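Local coordinates for protein CocE/NonD family hydrolase (Staphylococcus aureus subsp. aureus COL, PDB 3III) that is probably a serine hydrolase of the CocE/NonD family, with an alpha/beta-hydrolase domain joined to a beta-rich C-terminal domain, its natural substrate not established, at residues His332-Gly344 and Leu497-Leu509. Numbering follows the deposited sequence.
Sequences HVIYEVRDQFYKG and LPSGTLFKQGETL
Arg338 and Thr501 form a single parallel beta bridge where strand 333-338, near the edge of the mixed alpha/beta-hydrolase sheet, crosses strand 497-503 of the C-terminal beta domain at 45°. Arg338 N donates to Gly500 O at 3.0 Å, and Leu502 N to Arg338 O at 2.8 Å. The arginine side chain then adds to the hold on strand 497-503. With CG anti to its own carbonyl carbon (chi1 -62°) and a bend at chi3 (-59°), it turns NE toward Gly500. NE donates to Gly500 O at 3.0 Å, and Arg338 N and NE come to that oxygen from opposite faces of its plane. NH2 donates to Thr501 OG1 at 2.9 Å, the hydroxyl oxygen lying in the guanidinium plane, and bonds as well to Val452 O on strand 447-458. Beside the bridge, Val337 CG1 packs on Leu502 CB at 3.9 Å.

Past the bridge, at a classic beta bulge, Asp339 N and Gln340 N share Lys343 O, while Lys343 NZ forms a salt bridge on the anti lone pair of Asp339 OD2. Lys504 crosses the Asp339 side chain at about a right angle, its NZ making a long salt bridge with OD2, 3.8 Å away. Asp339 and Glu507 would repel each other, but Lys431 pairs with both and probably offsets this. A water completes the link, donating to Asp339 OD1 at 2.7 Å and to Glu507 OE2 at 2.6 Å while accepting from Gln340 NE2.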
ATOM      1  N   HIS A 332     -12.478 -11.774 -10.657  1.00  9.61           N
ATOM      2  CA  HIS A 332     -11.199 -11.023 -10.733  1.00  9.93           C
ATOM      3  C   HIS A 332     -11.051  -9.929  -9.688  1.00  8.54           C
ATOM      4  O   HIS A 332      -9.956  -9.527  -9.364  1.00  6.66           O
ATOM      5  CB  HIS A 332     -10.969 -10.517 -12.154  1.00 11.06           C
ATOM      6  CG  HIS A 332     -10.682 -11.639 -13.089  1.00 12.75           C
ATOM      7  ND1 HIS A 332      -9.505 -12.353 -13.024  1.00 16.93           N
ATOM      8  CD2 HIS A 332     -11.453 -12.254 -14.017  1.00 22.07           C
ATOM      9  CE1 HIS A 332      -9.573 -13.376 -13.863  1.00 21.24           C
ATOM     10  NE2 HIS A 332     -10.744 -13.331 -14.486  1.00 21.00           N
ATOM     11  N   VAL A 333     -12.154  -9.426  -9.166  1.00  7.73           N
ATOM     12  CA  VAL A 333     -12.080  -8.444  -8.080  1.00  8.23           C
ATOM     13  C   VAL A 333     -13.065  -8.815  -6.962  1.00  9.12           C
ATOM     14  O   VAL A 333     -14.262  -9.036  -7.231  1.00  9.85           O
ATOM     15  CB  VAL A 333     -12.433  -6.992  -8.560  1.00  8.89           C
ATOM     16  CG1 VAL A 333     -12.266  -6.000  -7.369  1.00  8.22           C
ATOM     17  CG2 VAL A 333     -11.572  -6.552  -9.746  1.00 10.25           C
ATOM     18  N   ILE A 334     -12.580  -8.858  -5.741  1.00  9.38           N
ATOM     19  CA  ILE A 334     -13.427  -9.022  -4.595  1.00  9.28           C
ATOM     20  C   ILE A 334     -13.121  -7.772  -3.743  1.00  9.64           C
ATOM     21  O   ILE A 334     -11.955  -7.484  -3.454  1.00  9.62           O
ATOM     22  CB  ILE A 334     -13.077 -10.293  -3.891  1.00  9.50           C
ATOM     23  CG1 ILE A 334     -13.499 -11.563  -4.702  1.00 10.18           C
ATOM     24  CG2 ILE A 334     -13.651 -10.295  -2.455  1.00  6.96           C
ATOM     25  CD1 ILE A 334     -13.070 -12.889  -4.035  1.00 11.43           C
ATOM     26  N   TYR A 335     -14.165  -7.057  -3.329  1.00 10.32           N
ATOM     27  CA  TYR A 335     -13.971  -5.817  -2.582  1.00  8.49           C
ATOM     28  C   TYR A 335     -14.967  -5.616  -1.476  1.00  9.04           C
ATOM     29  O   TYR A 335     -16.135  -5.997  -1.607  1.00  9.31           O
ATOM     30  CB  TYR A 335     -14.016  -4.606  -3.550  1.00  8.73           C
ATOM     31  CG  TYR A 335     -15.317  -4.452  -4.278  1.00  7.17           C
ATOM     32  CD1 TYR A 335     -16.309  -3.588  -3.819  1.00  8.26           C
ATOM     33  CD2 TYR A 335     -15.583  -5.192  -5.417  1.00 11.46           C
ATOM     34  CE1 TYR A 335     -17.503  -3.460  -4.449  1.00  9.89           C
ATOM     35  CE2 TYR A 335     -16.817  -5.085  -6.055  1.00  9.16           C
ATOM     36  CZ  TYR A 335     -17.764  -4.185  -5.584  1.00  9.52           C
ATOM     37  OH  TYR A 335     -18.996  -4.084  -6.216  1.00  7.13           O
ATOM     38  N   GLU A 336     -14.529  -4.969  -0.394  1.00  8.57           N
ATOM     39  CA  GLU A 336     -15.440  -4.552   0.696  1.00  8.75           C
ATOM     40  C   GLU A 336     -16.119  -3.233   0.383  1.00  8.39           C
ATOM     41  O   GLU A 336     -15.459  -2.260   0.021  1.00  7.58           O
ATOM     42  CB  GLU A 336     -14.697  -4.428   2.061  1.00  9.07           C
ATOM     43  CG  GLU A 336     -15.646  -4.105   3.171  1.00  9.67           C
ATOM     44  CD  GLU A 336     -15.045  -4.095   4.544  1.00 12.56           C
ATOM     45  OE1 GLU A 336     -13.805  -4.231   4.693  1.00  9.30           O
ATOM     46  OE2 GLU A 336     -15.866  -3.931   5.459  1.00 11.58           O
ATOM     47  N   VAL A 337     -17.434  -3.189   0.552  1.00  8.67           N
ATOM     48  CA  VAL A 337     -18.155  -1.924   0.624  1.00  7.47           C
ATOM     49  C   VAL A 337     -18.297  -1.573   2.120  1.00  6.58           C
ATOM     50  O   VAL A 337     -19.055  -2.206   2.857  1.00  5.99           O
ATOM     51  CB  VAL A 337     -19.521  -2.023  -0.010  1.00  7.45           C
ATOM     52  CG1 VAL A 337     -20.217  -0.621   0.017  1.00  7.26           C
ATOM     53  CG2 VAL A 337     -19.375  -2.474  -1.500  1.00  8.61           C
ATOM     54  N   ARG A 338     -17.539  -0.594   2.594  1.00  6.46           N
ATOM     55  CA  ARG A 338     -17.485  -0.308   4.033  1.00  6.91           C
ATOM     56  C   ARG A 338     -18.772   0.440   4.405  1.00  7.78           C
ATOM     57  O   ARG A 338     -19.140   1.365   3.720  1.00  6.69           O
ATOM     58  CB  ARG A 338     -16.312   0.588   4.363  1.00  6.86           C
ATOM     59  CG  ARG A 338     -14.981  -0.009   4.045  1.00  6.65           C
ATOM     60  CD  ARG A 338     -13.836   0.973   4.246  1.00  7.19           C
ATOM     61  NE  ARG A 338     -14.048   2.129   3.387  1.00  7.70           N
ATOM     62  CZ  ARG A 338     -13.308   3.238   3.398  1.00 10.52           C
ATOM     63  NH1 ARG A 338     -12.215   3.351   4.168  1.00  8.76           N
ATOM     64  NH2 ARG A 338     -13.628   4.232   2.569  1.00  9.46           N
ATOM     65  N   ASP A 339     -19.393   0.093   5.521  1.00  6.80           N
ATOM     66  CA  ASP A 339     -20.517   0.857   6.056  1.00  7.66           C
ATOM     67  C   ASP A 339     -20.105   1.631   7.347  1.00  8.15           C
ATOM     68  O   ASP A 339     -20.321   2.864   7.437  1.00  7.16           O
ATOM     69  CB  ASP A 339     -21.668  -0.077   6.395  1.00  8.08           C
ATOM     70  CG  ASP A 339     -22.859   0.690   7.018  1.00 11.45           C
ATOM     71  OD1 ASP A 339     -23.006   1.914   6.757  1.00  9.76           O
ATOM     72  OD2 ASP A 339     -23.602   0.068   7.768  1.00 12.53           O
ATOM     73  N   GLN A 340     -19.534   0.899   8.310  1.00  7.52           N
ATOM     74  CA  GLN A 340     -18.944   1.455   9.523  1.00  9.04           C
ATOM     75  C   GLN A 340     -17.590   0.753   9.772  1.00  8.54           C
ATOM     76  O   GLN A 340     -17.178  -0.133   8.998  1.00  7.26           O
ATOM     77  CB  GLN A 340     -19.864   1.292  10.755  1.00  9.99           C
ATOM     78  CG  GLN A 340     -21.223   1.957  10.700  1.00 13.61           C
ATOM     79  CD  GLN A 340     -21.328   3.290  11.502  1.00 21.62           C
ATOM     80  OE1 GLN A 340     -20.586   3.543  12.504  1.00 23.64           O
ATOM     81  NE2 GLN A 340     -22.262   4.170  11.056  1.00 21.62           N
ATOM     82  N   PHE A 341     -16.938   1.121  10.871  1.00  7.94           N
ATOM     83  CA  PHE A 341     -15.630   0.565  11.264  1.00  7.67           C
ATOM     84  C   PHE A 341     -15.835  -0.936  11.426  1.00  8.33           C
ATOM     85  O   PHE A 341     -16.656  -1.386  12.276  1.00  8.04           O
ATOM     86  CB  PHE A 341     -15.137   1.232  12.584  1.00  7.79           C
ATOM     87  CG  PHE A 341     -13.885   0.638  13.141  1.00  5.96           C
ATOM     88  CD1 PHE A 341     -12.653   1.104  12.770  1.00  7.57           C
ATOM     89  CD2 PHE A 341     -13.957  -0.418  14.020  1.00  9.67           C
ATOM     90  CE1 PHE A 341     -11.473   0.517  13.252  1.00  9.43           C
ATOM     91  CE2 PHE A 341     -12.794  -1.039  14.503  1.00  9.84           C
ATOM     92  CZ  PHE A 341     -11.543  -0.543  14.141  1.00  9.05           C
ATOM     93  N   TYR A 342     -15.076  -1.725  10.665  1.00  7.74           N
ATOM     94  CA  TYR A 342     -15.192  -3.224  10.766  1.00  8.35           C
ATOM     95  C   TYR A 342     -16.604  -3.747  10.528  1.00  7.92           C
ATOM     96  O   TYR A 342     -17.031  -4.790  11.106  1.00  9.85           O
ATOM     97  CB  TYR A 342     -14.609  -3.696  12.100  1.00  7.49           C
ATOM     98  CG  TYR A 342     -13.139  -4.051  11.928  1.00  7.50           C
ATOM     99  CD1 TYR A 342     -12.201  -3.081  11.558  1.00  5.52           C
ATOM    100  CD2 TYR A 342     -12.705  -5.389  12.047  1.00  8.57           C
ATOM    101  CE1 TYR A 342     -10.851  -3.395  11.360  1.00  7.04           C
ATOM    102  CE2 TYR A 342     -11.343  -5.717  11.816  1.00 10.08           C
ATOM    103  CZ  TYR A 342     -10.423  -4.688  11.536  1.00  7.98           C
ATOM    104  OH  TYR A 342      -9.067  -4.997  11.315  1.00  8.49           O
ATOM    105  N   LYS A 343     -17.328  -3.042   9.673  1.00  7.48           N
ATOM    106  CA  LYS A 343     -18.688  -3.481   9.283  1.00  8.57           C
ATOM    107  C   LYS A 343     -18.831  -3.153   7.809  1.00  7.90           C
ATOM    108  O   LYS A 343     -18.814  -1.981   7.402  1.00  7.88           O
ATOM    109  CB  LYS A 343     -19.764  -2.788  10.062  1.00  8.45           C
ATOM    110  CG  LYS A 343     -21.183  -3.250   9.693  1.00 10.65           C
ATOM    111  CD  LYS A 343     -22.232  -2.284  10.207  1.00 12.46           C
ATOM    112  CE  LYS A 343     -23.668  -2.761   9.912  1.00 12.58           C
ATOM    113  NZ  LYS A 343     -23.964  -2.654   8.456  1.00 14.04           N
ATOM    114  N   GLY A 344     -18.991  -4.178   7.002  1.00  8.48           N
ATOM    115  CA  GLY A 344     -19.210  -3.982   5.550  1.00  8.81           C
ATOM    116  C   GLY A 344     -19.599  -5.253   4.858  1.00 11.13           C
ATOM    117  O   GLY A 344     -19.743  -6.298   5.510  1.00 13.84           O
ATOM    118  N   LEU A 497      -7.775   9.086  -3.173  1.00  7.76           N
ATOM    119  CA  LEU A 497      -7.286   7.748  -3.361  1.00  7.85           C
ATOM    120  C   LEU A 497      -8.457   6.785  -3.276  1.00  8.58           C
ATOM    121  O   LEU A 497      -9.516   7.126  -2.694  1.00  6.43           O
ATOM    122  CB  LEU A 497      -6.236   7.457  -2.310  1.00  8.48           C
ATOM    123  CG  LEU A 497      -4.938   8.268  -2.554  1.00  9.82           C
ATOM    124  CD1 LEU A 497      -3.996   7.926  -1.398  1.00 11.33           C
ATOM    125  CD2 LEU A 497      -4.271   7.990  -3.918  1.00 11.24           C
ATOM    126  N   PRO A 498      -8.300   5.590  -3.892  1.00  9.53           N
ATOM    127  CA  PRO A 498      -9.432   4.648  -4.031  1.00  9.54           C
ATOM    128  C   PRO A 498     -10.026   4.231  -2.676  1.00  9.10           C
ATOM    129  O   PRO A 498      -9.279   3.939  -1.730  1.00 10.03           O
ATOM    130  CB  PRO A 498      -8.804   3.438  -4.701  1.00  9.13           C
ATOM    131  CG  PRO A 498      -7.603   4.017  -5.470  1.00  9.73           C
ATOM    132  CD  PRO A 498      -7.108   5.115  -4.620  1.00  9.35           C
ATOM    133  N   SER A 499     -11.363   4.261  -2.619  1.00  8.93           N
ATOM    134  CA  SER A 499     -12.130   3.950  -1.421  1.00  9.41           C
ATOM    135  C   SER A 499     -13.445   3.238  -1.813  1.00  7.64           C
ATOM    136  O   SER A 499     -13.897   3.361  -2.914  1.00  6.56           O
ATOM    137  CB  SER A 499     -12.404   5.237  -0.648  1.00  9.57           C
ATOM    138  OG  SER A 499     -13.305   6.056  -1.320  1.00  8.41           O
ATOM    139  N   GLY A 500     -13.983   2.447  -0.903  1.00  8.41           N
ATOM    140  CA  GLY A 500     -15.241   1.715  -1.111  1.00  6.86           C
ATOM    141  C   GLY A 500     -16.143   1.871   0.073  1.00  6.98           C
ATOM    142  O   GLY A 500     -15.831   1.365   1.164  1.00  7.36           O
ATOM    143  N   THR A 501     -17.305   2.491  -0.130  1.00  5.85           N
ATOM    144  CA  THR A 501     -18.138   2.920   0.982  1.00  6.10           C
ATOM    145  C   THR A 501     -19.590   2.986   0.585  1.00  6.55           C
ATOM    146  O   THR A 501     -19.896   3.421  -0.545  1.00  6.38           O
ATOM    147  CB  THR A 501     -17.676   4.349   1.451  1.00  6.77           C
ATOM    148  OG1 THR A 501     -16.249   4.408   1.363  1.00  8.95           O
ATOM    149  CG2 THR A 501     -18.151   4.692   2.907  1.00  5.41           C
ATOM    150  N   LEU A 502     -20.464   2.524   1.479  1.00  6.30           N
ATOM    151  CA  LEU A 502     -21.912   2.689   1.372  1.00  6.90           C
ATOM    152  C   LEU A 502     -22.298   3.995   2.045  1.00  7.76           C
ATOM    153  O   LEU A 502     -21.845   4.265   3.202  1.00  8.71           O
ATOM    154  CB  LEU A 502     -22.630   1.580   2.155  1.00  7.51           C
ATOM    155  CG  LEU A 502     -24.147   1.580   2.302  1.00  6.84           C
ATOM    156  CD1 LEU A 502     -24.819   1.518   0.906  1.00  3.59           C
ATOM    157  CD2 LEU A 502     -24.507   0.334   3.197  1.00  8.87           C
ATOM    158  N   PHE A 503     -23.138   4.781   1.366  1.00  8.54           N
ATOM    159  CA  PHE A 503     -23.808   5.915   1.992  1.00  8.76           C
ATOM    160  C   PHE A 503     -25.270   5.548   1.978  1.00  8.39           C
ATOM    161  O   PHE A 503     -25.867   5.437   0.904  1.00  8.77           O
ATOM    162  CB  PHE A 503     -23.522   7.239   1.201  1.00  8.83           C
ATOM    163  CG  PHE A 503     -22.105   7.678   1.263  1.00  7.28           C
ATOM    164  CD1 PHE A 503     -21.703   8.676   2.160  1.00 10.32           C
ATOM    165  CD2 PHE A 503     -21.133   7.052   0.505  1.00  7.43           C
ATOM    166  CE1 PHE A 503     -20.389   9.065   2.244  1.00  9.16           C
ATOM    167  CE2 PHE A 503     -19.792   7.433   0.601  1.00  9.57           C
ATOM    168  CZ  PHE A 503     -19.417   8.420   1.467  1.00 10.68           C
ATOM    169  N   LYS A 504     -25.847   5.259   3.143  1.00  8.59           N
ATOM    170  CA  LYS A 504     -27.260   4.910   3.234  1.00  8.81           C
ATOM    171  C   LYS A 504     -28.130   6.130   3.043  1.00  7.99           C
ATOM    172  O   LYS A 504     -27.698   7.234   3.259  1.00  7.28           O
ATOM    173  CB  LYS A 504     -27.599   4.272   4.587  1.00  9.78           C
ATOM    174  CG  LYS A 504     -26.841   2.948   4.919  1.00 11.05           C
ATOM    175  CD  LYS A 504     -27.172   2.560   6.393  1.00 14.60           C
ATOM    176  CE  LYS A 504     -26.836   1.117   6.710  1.00 18.62           C
ATOM    177  NZ  LYS A 504     -27.361   0.759   8.092  1.00 19.90           N
ATOM    178  N   GLN A 505     -29.388   5.918   2.653  1.00  8.11           N
ATOM    179  CA  GLN A 505     -30.358   6.983   2.575  1.00  8.50           C
ATOM    180  C   GLN A 505     -30.329   7.754   3.867  1.00  7.28           C
ATOM    181  O   GLN A 505     -30.421   7.145   4.945  1.00  5.86           O
ATOM    182  CB  GLN A 505     -31.786   6.377   2.403  1.00  9.60           C
ATOM    183  CG  GLN A 505     -32.885   7.445   2.507  1.00 14.17           C
ATOM    184  CD  GLN A 505     -34.259   6.815   2.377  1.00 21.52           C
ATOM    185  OE1 GLN A 505     -34.459   5.630   2.733  1.00 27.30           O
ATOM    186  NE2 GLN A 505     -35.218   7.596   1.890  1.00 27.24           N
ATOM    187  N   GLY A 506     -30.217   9.086   3.778  1.00  6.56           N
ATOM    188  CA  GLY A 506     -30.141   9.915   4.976  1.00  7.46           C
ATOM    189  C   GLY A 506     -28.749  10.222   5.465  1.00  6.80           C
ATOM    190  O   GLY A 506     -28.546  11.114   6.305  1.00  6.87           O
ATOM    191  N   GLU A 507     -27.760   9.479   4.965  1.00  8.06           N
ATOM    192  CA  GLU A 507     -26.373   9.738   5.328  1.00  6.35           C
ATOM    193  C   GLU A 507     -25.786  10.796   4.396  1.00  7.17           C
ATOM    194  O   GLU A 507     -26.329  11.041   3.333  1.00  7.57           O
ATOM    195  CB  GLU A 507     -25.561   8.430   5.323  1.00  7.86           C
ATOM    196  CG  GLU A 507     -26.009   7.474   6.473  1.00  6.76           C
ATOM    197  CD  GLU A 507     -25.125   6.254   6.702  1.00 12.42           C
ATOM    198  OE1 GLU A 507     -24.675   5.591   5.739  1.00 14.37           O
ATOM    199  OE2 GLU A 507     -24.920   5.933   7.901  1.00 14.17           O
ATOM    200  N   THR A 508     -24.664  11.390   4.792  1.00  6.22           N
ATOM    201  CA  THR A 508     -24.081  12.532   4.075  1.00  6.57           C
ATOM    202  C   THR A 508     -22.646  12.304   3.681  1.00  6.32           C
ATOM    203  O   THR A 508     -21.877  11.782   4.460  1.00  7.82           O
ATOM    204  CB  THR A 508     -24.142  13.715   5.015  1.00  7.20           C
ATOM    205  OG1 THR A 508     -25.531  13.949   5.321  1.00  8.80           O
ATOM    206  CG2 THR A 508     -23.487  15.028   4.396  1.00  7.44           C
ATOM    207  N   LEU A 509     -22.275  12.747   2.496  1.00  6.37           N
ATOM    208  CA  LEU A 509     -20.883  12.822   2.100  1.00  6.53           C
ATOM    209  C   LEU A 509     -20.464  14.244   2.252  1.00  6.75           C
ATOM    210  O   LEU A 509     -21.210  15.204   1.875  1.00  6.44           O
ATOM    211  CB  LEU A 509     -20.735  12.351   0.634  1.00  6.62           C
ATOM    212  CG  LEU A 509     -19.333  12.451   0.019  1.00  9.65           C
ATOM    213  CD1 LEU A 509     -19.146  11.412  -1.144  1.00 10.62           C
ATOM    214  CD2 LEU A 509     -19.017  13.852  -0.464  1.00  7.31           C
TER
HETATM  215  O   HOH W   1     -23.702   3.730   8.596  1.00 14.39           O
HETATM  216  O   HOH W   2     -27.034  -2.689   8.415  1.00 16.86           O